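Local structure of lovastatin nonaketide synthase mokA (Monascus pilosus, 6AD3) at residues A[98-110]-A[195-208]. The protein builds the nonaketide precursor of lovastatin (monacolin K) in an iterative nine-step synthesis, the present chain being its condensation domain. The protein carries 1 engineered substitution. Numbering follows the deposited sequence.
Sequences FNNTIGMFMTGSI and WGKDEHLFVVAYHR
Asn-100 and Tyr-206 show how one side chain can fasten two antiparallel strands near their end. CB of Asn-100 sits over the middle of the Tyr-206 ring, 3.4 Å from its centroid, as a CH-pi contact. Next along the chain, CG lies 3.6 Å from Tyr-206 CE2, the amide running almost parallel to the ring. At the tip, ND2 donates to the backbone O of Tyr-206 (3.1 Å), which lies in the amide plane, whereas OD1 takes the backbone N-H of Glu-462. Because CG stands beside its own backbone N (chi1 -54°), both nitrogens of Asn-100 reach that one carbonyl oxygen, from opposite faces of its plane.

Beyond this pair the register runs regularly, alternating hydrogen-bonded pairs such as Ile-102 with Val-204 and non-hydrogen-bonded ones such as Gly-103 with Val-203. On the face of Thr-101 and Val-203, CD1 of Leu-201 rests over the Phe-105 ring, 3.6 Å from its centroid; Arg-165 adds a cation-pi contact to that phenylalanine. At the far end Thr-107 OG1 donates to Glu-199 OE1 on the syn side (2.6 Å), and Gly-108 N meets Asp-198 O almost straight (2.8 Å). There Ile-110 CD1 covers one face of the His-200 imidazole, 3.9 Å from its centroid. His-200 ND1 is hydrogen-bonded to Asp-192 OD1, and one water links NE2 to Asp-198 OD1 and Ile-110 N.

Strands 453-460 and 188-195 flank this pair in a mixed sheet. Tyr-206 is followed by His-207 and Arg-208, placed by sequence where condensation domains begin their HHxxxDG motif, here with arginine second. The doubly gripped Tyr-206 carbonyl therefore lies immediately before the motif, and the straighter ND2 bond, added to the bent one from Asn-100 N, would be expected to limit its movement.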
ATOM      1  N   PHE A  98       2.414  -0.576  12.475  1.00 14.44           N
ATOM      2  CA  PHE A  98       2.533   0.231  11.242  1.00 15.03           C
ATOM      3  C   PHE A  98       3.935   0.146  10.644  1.00 14.72           C
ATOM      4  O   PHE A  98       4.258   0.833   9.673  1.00 15.34           O
ATOM      5  CB  PHE A  98       2.180   1.690  11.507  1.00 16.84           C
ATOM      6  CG  PHE A  98       0.784   1.906  11.986  1.00 17.23           C
ATOM      7  CD1 PHE A  98      -0.293   1.403  11.298  1.00 20.30           C
ATOM      8  CD2 PHE A  98       0.554   2.559  13.188  1.00 19.83           C
ATOM      9  CE1 PHE A  98      -1.586   1.521  11.798  1.00 21.23           C
ATOM     10  CE2 PHE A  98      -0.728   2.680  13.694  1.00 23.65           C
ATOM     11  CZ  PHE A  98      -1.810   2.248  12.948  1.00 22.87           C
ATOM     12  N   ASN A  99       4.723  -0.801  11.121  1.00 13.01           N
ATOM     13  CA  ASN A  99       5.957  -1.129  10.448  1.00 14.82           C
ATOM     14  C   ASN A  99       5.676  -1.723   9.057  1.00 12.76           C
ATOM     15  O   ASN A  99       4.624  -2.328   8.821  1.00 13.97           O
ATOM     16  CB  ASN A  99       6.758  -2.168  11.241  1.00 13.22           C
ATOM     17  CG  ASN A  99       7.376  -1.606  12.533  1.00 15.80           C
ATOM     18  OD1 ASN A  99       7.296  -0.415  12.856  1.00 17.30           O
ATOM     19  ND2 ASN A  99       8.026  -2.509  13.283  1.00 14.64           N
ATOM     20  N   ASN A 100       6.641  -1.550   8.154  1.00 13.13           N
ATOM     21  CA  ASN A 100       6.586  -2.163   6.824  1.00 13.59           C
ATOM     22  C   ASN A 100       7.889  -2.872   6.545  1.00 13.53           C
ATOM     23  O   ASN A 100       8.987  -2.318   6.788  1.00 15.23           O
ATOM     24  CB  ASN A 100       6.373  -1.092   5.758  1.00 11.42           C
ATOM     25  CG  ASN A 100       5.180  -0.229   6.021  1.00 12.61           C
ATOM     26  OD1 ASN A 100       4.059  -0.577   5.633  1.00 13.19           O
ATOM     27  ND2 ASN A 100       5.380   0.868   6.749  1.00 13.87           N
ATOM     28  N   THR A 101       7.808  -4.105   6.065  1.00 11.90           N
ATOM     29  CA  THR A 101       8.983  -4.944   5.925  1.00 11.74           C
ATOM     30  C   THR A 101       8.903  -5.820   4.675  1.00 15.44           C
ATOM     31  O   THR A 101       7.990  -6.622   4.539  1.00 17.59           O
ATOM     32  CB  THR A 101       9.174  -5.839   7.175  1.00 13.88           C
ATOM     33  OG1 THR A 101       8.929  -5.094   8.376  1.00 13.68           O
ATOM     34  CG2 THR A 101      10.587  -6.431   7.226  1.00 17.40           C
ATOM     35  N   ILE A 102       9.820  -5.596   3.733  1.00 14.71           N
ATOM     36  CA  ILE A 102       9.792  -6.260   2.424  1.00 14.92           C
ATOM     37  C   ILE A 102      11.091  -7.039   2.262  1.00 16.08           C
ATOM     38  O   ILE A 102      12.179  -6.439   2.296  1.00 14.41           O
ATOM     39  CB  ILE A 102       9.711  -5.239   1.271  1.00 17.90           C
ATOM     40  CG1 ILE A 102       8.557  -4.277   1.495  1.00 20.25           C
ATOM     41  CG2 ILE A 102       9.532  -5.968  -0.070  1.00 17.52           C
ATOM     42  CD1 ILE A 102       7.178  -4.942   1.620  1.00 22.65           C
ATOM     43  N   GLY A 103      10.982  -8.380   2.152  1.00 15.92           N
ATOM     44  CA  GLY A 103      12.164  -9.241   2.002  1.00 14.22           C
ATOM     45  C   GLY A 103      12.238  -9.853   0.601  1.00 16.52           C
ATOM     46  O   GLY A 103      11.244 -10.315   0.081  1.00 18.84           O
ATOM     47  N   MET A 104      13.372  -9.724  -0.053  1.00 14.08           N
ATOM     48  CA  MET A 104      13.573 -10.318  -1.337  1.00 15.31           C
ATOM     49  C   MET A 104      14.653 -11.399  -1.253  1.00 17.02           C
ATOM     50  O   MET A 104      15.844 -11.101  -1.055  1.00 16.51           O
ATOM     51  CB  MET A 104      13.949  -9.277  -2.370  1.00 18.95           C
ATOM     52  CG  MET A 104      13.939  -9.849  -3.804  1.00 27.15           C
ATOM     53  SD  MET A 104      12.356 -10.569  -4.422  1.00 37.71           S
ATOM     54  CE  MET A 104      11.423  -9.088  -4.814  1.00 43.54           C
ATOM     55  N   PHE A 105      14.226 -12.630  -1.449  1.00 16.99           N
ATOM     56  CA  PHE A 105      15.157 -13.771  -1.560  1.00 17.48           C
ATOM     57  C   PHE A 105      15.865 -13.677  -2.891  1.00 18.20           C
ATOM     58  O   PHE A 105      15.224 -13.466  -3.926  1.00 19.34           O
ATOM     59  CB  PHE A 105      14.395 -15.093  -1.473  1.00 17.25           C
ATOM     60  CG  PHE A 105      13.906 -15.413  -0.119  1.00 18.49           C
ATOM     61  CD1 PHE A 105      14.773 -15.850   0.851  1.00 17.94           C
ATOM     62  CD2 PHE A 105      12.564 -15.252   0.208  1.00 21.44           C
ATOM     63  CE1 PHE A 105      14.310 -16.199   2.112  1.00 20.58           C
ATOM     64  CE2 PHE A 105      12.118 -15.490   1.484  1.00 22.50           C
ATOM     65  CZ  PHE A 105      12.964 -16.061   2.412  1.00 23.26           C
ATOM     66  N   MET A 106      17.195 -13.785  -2.874  1.00 19.27           N
ATOM     67  CA  MET A 106      17.968 -13.785  -4.100  1.00 20.35           C
ATOM     68  C   MET A 106      19.141 -14.722  -4.014  1.00 19.18           C
ATOM     69  O   MET A 106      19.679 -14.954  -2.933  1.00 17.21           O
ATOM     70  CB  MET A 106      18.440 -12.370  -4.525  1.00 24.34           C
ATOM     71  CG  MET A 106      19.050 -11.479  -3.457  1.00 31.16           C
ATOM     72  SD  MET A 106      18.966  -9.700  -3.902  1.00 28.13           S
ATOM     73  CE  MET A 106      17.272  -9.355  -3.623  1.00 33.42           C
ATOM     74  N   THR A 107      19.552 -15.224  -5.169  1.00 19.07           N
ATOM     75  CA  THR A 107      20.555 -16.264  -5.232  1.00 22.41           C
ATOM     76  C   THR A 107      21.657 -15.829  -6.187  1.00 23.21           C
ATOM     77  O   THR A 107      21.383 -15.529  -7.328  1.00 25.93           O
ATOM     78  CB  THR A 107      19.986 -17.611  -5.719  1.00 23.73           C
ATOM     79  OG1 THR A 107      18.945 -18.057  -4.841  1.00 22.40           O
ATOM     80  CG2 THR A 107      21.090 -18.671  -5.746  1.00 26.55           C
ATOM     81  N   GLY A 108      22.885 -15.746  -5.701  1.00 22.59           N
ATOM     82  CA  GLY A 108      23.968 -15.305  -6.532  1.00 23.00           C
ATOM     83  C   GLY A 108      24.894 -14.365  -5.820  1.00 23.46           C
ATOM     84  O   GLY A 108      24.557 -13.827  -4.758  1.00 21.29           O
ATOM     85  N   SER A 109      26.072 -14.134  -6.413  1.00 22.11           N
ATOM     86  CA  SER A 109      27.115 -13.395  -5.737  1.00 25.40           C
ATOM     87  C   SER A 109      26.791 -11.896  -5.517  1.00 23.93           C
ATOM     88  O   SER A 109      26.538 -11.151  -6.465  1.00 27.17           O
ATOM     89  CB  SER A 109      28.438 -13.549  -6.480  1.00 28.40           C
ATOM     90  OG  SER A 109      29.464 -12.926  -5.734  1.00 28.93           O
ATOM     91  N   ILE A 110      26.870 -11.467  -4.261  1.00 22.95           N
ATOM     92  CA  ILE A 110      26.860 -10.058  -3.916  1.00 23.17           C
ATOM     93  C   ILE A 110      27.977  -9.775  -2.948  1.00 25.23           C
ATOM     94  O   ILE A 110      28.018 -10.321  -1.851  1.00 22.87           O
ATOM     95  CB  ILE A 110      25.563  -9.650  -3.229  1.00 23.92           C
ATOM     96  CG1 ILE A 110      24.362 -10.041  -4.095  1.00 25.60           C
ATOM     97  CG2 ILE A 110      25.564  -8.159  -2.932  1.00 25.46           C
ATOM     98  CD1 ILE A 110      23.034  -9.727  -3.447  1.00 27.52           C
ATOM     99  N   TRP A 195      23.718 -16.645   3.595  1.00 20.46           N
ATOM    100  CA  TRP A 195      24.047 -18.012   4.049  1.00 19.61           C
ATOM    101  C   TRP A 195      24.392 -18.860   2.857  1.00 21.90           C
ATOM    102  O   TRP A 195      24.168 -18.466   1.711  1.00 21.19           O
ATOM    103  CB  TRP A 195      22.882 -18.624   4.794  1.00 20.28           C
ATOM    104  CG  TRP A 195      21.698 -18.928   3.927  1.00 23.74           C
ATOM    105  CD1 TRP A 195      21.376 -20.136   3.363  1.00 24.00           C
ATOM    106  CD2 TRP A 195      20.594 -18.052   3.647  1.00 21.29           C
ATOM    107  NE1 TRP A 195      20.183 -20.039   2.689  1.00 24.21           N
ATOM    108  CE2 TRP A 195      19.714 -18.756   2.798  1.00 23.93           C
ATOM    109  CE3 TRP A 195      20.355 -16.692   3.882  1.00 21.80           C
ATOM    110  CZ2 TRP A 195      18.545 -18.174   2.270  1.00 23.32           C
ATOM    111  CZ3 TRP A 195      19.231 -16.107   3.326  1.00 22.78           C
ATOM    112  CH2 TRP A 195      18.314 -16.864   2.561  1.00 23.60           C
ATOM    113  N   GLY A 196      24.851 -20.084   3.127  1.00 21.09           N
ATOM    114  CA  GLY A 196      25.008 -21.080   2.080  1.00 23.27           C
ATOM    115  C   GLY A 196      25.924 -20.632   0.966  1.00 22.50           C
ATOM    116  O   GLY A 196      26.903 -19.917   1.201  1.00 24.47           O
ATOM    117  N   LYS A 197      25.643 -21.117  -0.228  1.00 22.79           N
ATOM    118  CA  LYS A 197      26.346 -20.724  -1.414  1.00 26.90           C
ATOM    119  C   LYS A 197      25.635 -19.552  -2.087  1.00 26.21           C
ATOM    120  O   LYS A 197      24.674 -19.739  -2.835  1.00 26.72           O
ATOM    121  CB  LYS A 197      26.433 -21.886  -2.381  1.00 31.62           C
ATOM    122  CG  LYS A 197      27.399 -21.652  -3.513  1.00 39.01           C
ATOM    123  CD  LYS A 197      27.617 -22.949  -4.291  1.00 51.04           C
ATOM    124  CE  LYS A 197      26.932 -22.914  -5.648  1.00 59.33           C
ATOM    125  NZ  LYS A 197      27.775 -22.183  -6.637  1.00 65.32           N
ATOM    126  N   ASP A 198      26.079 -18.353  -1.729  1.00 25.21           N
ATOM    127  CA  ASP A 198      25.550 -17.104  -2.308  1.00 24.85           C
ATOM    128  C   ASP A 198      24.028 -17.066  -2.213  1.00 22.29           C
ATOM    129  O   ASP A 198      23.384 -16.512  -3.081  1.00 23.14           O
ATOM    130  CB  ASP A 198      25.984 -16.919  -3.771  1.00 23.11           C
ATOM    131  CG  ASP A 198      27.484 -16.760  -3.923  1.00 28.30           C
ATOM    132  OD1 ASP A 198      28.118 -16.001  -3.173  1.00 25.22           O
ATOM    133  OD2 ASP A 198      28.030 -17.437  -4.772  1.00 28.11           O
ATOM    134  N   GLU A 199      23.473 -17.491  -1.080  1.00 20.62           N
ATOM    135  CA  GLU A 199      22.073 -17.204  -0.825  1.00 19.83           C
ATOM    136  C   GLU A 199      21.904 -15.920  -0.002  1.00 17.98           C
ATOM    137  O   GLU A 199      22.725 -15.611   0.902  1.00 17.65           O
ATOM    138  CB  GLU A 199      21.346 -18.361  -0.130  1.00 22.12           C
ATOM    139  CG  GLU A 199      21.296 -19.652  -0.927  1.00 23.47           C
ATOM    140  CD  GLU A 199      20.346 -19.621  -2.097  1.00 26.36           C
ATOM    141  OE1 GLU A 199      19.699 -18.575  -2.387  1.00 23.97           O
ATOM    142  OE2 GLU A 199      20.288 -20.647  -2.781  1.00 26.16           O
ATOM    143  N   HIS A 200      20.789 -15.219  -0.268  1.00 15.98           N
ATOM    144  CA  HIS A 200      20.473 -13.963   0.397  1.00 17.17           C
ATOM    145  C   HIS A 200      19.007 -13.838   0.693  1.00 17.62           C
ATOM    146  O   HIS A 200      18.180 -14.282  -0.095  1.00 17.97           O
ATOM    147  CB  HIS A 200      20.835 -12.796  -0.519  1.00 17.18           C
ATOM    148  CG  HIS A 200      22.281 -12.733  -0.840  1.00 17.72           C
ATOM    149  ND1 HIS A 200      23.186 -12.075  -0.048  1.00 19.23           N
ATOM    150  CD2 HIS A 200      22.993 -13.302  -1.839  1.00 18.01           C
ATOM    151  CE1 HIS A 200      24.402 -12.255  -0.530  1.00 18.66           C
ATOM    152  NE2 HIS A 200      24.313 -13.026  -1.601  1.00 19.82           N
ATOM    153  N   LEU A 201      18.716 -13.043   1.723  1.00 17.00           N
ATOM    154  CA  LEU A 201      17.421 -12.376   1.903  1.00 16.28           C
ATOM    155  C   LEU A 201      17.673 -10.891   2.197  1.00 17.22           C
ATOM    156  O   LEU A 201      18.233 -10.537   3.226  1.00 17.03           O
ATOM    157  CB  LEU A 201      16.625 -13.046   3.028  1.00 17.24           C
ATOM    158  CG  LEU A 201      15.304 -12.374   3.407  1.00 16.75           C
ATOM    159  CD1 LEU A 201      14.362 -12.414   2.230  1.00 17.90           C
ATOM    160  CD2 LEU A 201      14.708 -13.047   4.629  1.00 19.44           C
ATOM    161  N   PHE A 202      17.431 -10.065   1.198  1.00 16.08           N
ATOM    162  CA  PHE A 202      17.694  -8.640   1.295  1.00 15.49           C
ATOM    163  C   PHE A 202      16.414  -7.951   1.708  1.00 15.97           C
ATOM    164  O   PHE A 202      15.385  -8.122   1.059  1.00 15.95           O
ATOM    165  CB  PHE A 202      18.141  -8.103  -0.056  1.00 17.57           C
ATOM    166  CG  PHE A 202      18.301  -6.615  -0.088  1.00 18.50           C
ATOM    167  CD1 PHE A 202      19.020  -5.982   0.891  1.00 24.65           C
ATOM    168  CD2 PHE A 202      17.698  -5.864  -1.063  1.00 25.79           C
ATOM    169  CE1 PHE A 202      19.137  -4.604   0.909  1.00 29.65           C
ATOM    170  CE2 PHE A 202      17.836  -4.483  -1.079  1.00 29.32           C
ATOM    171  CZ  PHE A 202      18.464  -3.853  -0.024  1.00 24.35           C
ATOM    172  N   VAL A 203      16.446  -7.286   2.856  1.00 14.70           N
ATOM    173  CA  VAL A 203      15.266  -6.734   3.460  1.00 13.85           C
ATOM    174  C   VAL A 203      15.372  -5.208   3.478  1.00 13.73           C
ATOM    175  O   VAL A 203      16.351  -4.635   3.994  1.00 15.16           O
ATOM    176  CB  VAL A 203      15.064  -7.260   4.916  1.00 16.02           C
ATOM    177  CG1 VAL A 203      13.759  -6.712   5.541  1.00 16.16           C
ATOM    178  CG2 VAL A 203      15.064  -8.784   4.952  1.00 17.52           C
ATOM    179  N   VAL A 204      14.304  -4.570   3.001  1.00 13.12           N
ATOM    180  CA  VAL A 204      14.044  -3.186   3.171  1.00 15.37           C
ATOM    181  C   VAL A 204      12.849  -3.010   4.112  1.00 15.14           C
ATOM    182  O   VAL A 204      11.734  -3.448   3.825  1.00 16.04           O
ATOM    183  CB  VAL A 204      13.738  -2.495   1.816  1.00 15.52           C
ATOM    184  CG1 VAL A 204      13.327  -1.053   2.054  1.00 16.28           C
ATOM    185  CG2 VAL A 204      14.916  -2.587   0.872  1.00 15.25           C
ATOM    186  N   ALA A 205      13.110  -2.423   5.276  1.00 13.63           N
ATOM    187  CA  ALA A 205      12.094  -2.177   6.232  1.00 16.13           C
ATOM    188  C   ALA A 205      12.024  -0.680   6.504  1.00 15.40           C
ATOM    189  O   ALA A 205      13.036  -0.004   6.550  1.00 18.51           O
ATOM    190  CB  ALA A 205      12.355  -2.929   7.494  1.00 17.95           C
ATOM    191  N   TYR A 206      10.821  -0.182   6.659  1.00 12.29           N
ATOM    192  CA  TYR A 206      10.593   1.250   6.773  1.00 12.11           C
ATOM    193  C   TYR A 206       9.441   1.596   7.674  1.00 13.71           C
ATOM    194  O   TYR A 206       8.371   0.962   7.660  1.00 13.67           O
ATOM    195  CB  TYR A 206      10.406   1.918   5.408  1.00 13.73           C
ATOM    196  CG  TYR A 206       9.295   1.342   4.556  1.00 12.91           C
ATOM    197  CD1 TYR A 206       9.512   0.230   3.767  1.00 12.50           C
ATOM    198  CD2 TYR A 206       8.062   2.011   4.434  1.00 12.86           C
ATOM    199  CE1 TYR A 206       8.510  -0.253   2.927  1.00 12.20           C
ATOM    200  CE2 TYR A 206       7.080   1.553   3.593  1.00 14.18           C
ATOM    201  CZ  TYR A 206       7.289   0.416   2.867  1.00 13.62           C
ATOM    202  OH  TYR A 206       6.307  -0.042   2.039  1.00 16.34           O
ATOM    203  N   HIS A 207       9.675   2.636   8.480  1.00 12.97           N
ATOM    204  CA  HIS A 207       8.595   3.366   9.098  1.00 13.46           C
ATOM    205  C   HIS A 207       7.722   3.954   8.013  1.00 12.13           C
ATOM    206  O   HIS A 207       8.205   4.332   6.941  1.00 13.03           O
ATOM    207  CB  HIS A 207       9.126   4.454  10.022  1.00 13.06           C
ATOM    208  CG  HIS A 207       8.062   5.109  10.843  1.00 14.73           C
ATOM    209  ND1 HIS A 207       7.746   4.721  12.130  1.00 18.13           N
ATOM    210  CD2 HIS A 207       7.248   6.140  10.552  1.00 13.63           C
ATOM    211  CE1 HIS A 207       6.756   5.461  12.575  1.00 13.53           C
ATOM    212  NE2 HIS A 207       6.417   6.312  11.630  1.00 18.48           N
ATOM    213  N   ARG A 208       6.421   4.046   8.305  1.00 11.68           N
ATOM    214  CA  ARG A 208       5.438   4.616   7.372  1.00 12.33           C
ATOM    215  C   ARG A 208       5.877   5.956   6.798  1.00 13.59           C
ATOM    216  O   ARG A 208       5.616   6.230   5.648  1.00 13.48           O
ATOM    217  CB  ARG A 208       4.110   4.770   8.084  1.00 14.46           C
ATOM    218  CG  ARG A 208       3.005   5.531   7.338  1.00 14.52           C
ATOM    219  CD  ARG A 208       2.374   4.726   6.246  1.00 13.22           C
ATOM    220  NE  ARG A 208       3.241   4.558   5.081  1.00 14.00           N
ATOM    221  CZ  ARG A 208       2.962   3.779   4.047  1.00 13.61           C
ATOM    222  NH1 ARG A 208       1.858   3.070   4.027  1.00 13.34           N
ATOM    223  NH2 ARG A 208       3.793   3.693   3.018  1.00 12.33           N
TER
HETATM  224  O   HOH W   1       5.171   3.142  10.749  1.00 14.28           O
HETATM  225  O   HOH W   2      27.153 -13.595  -2.244  1.00 22.02           O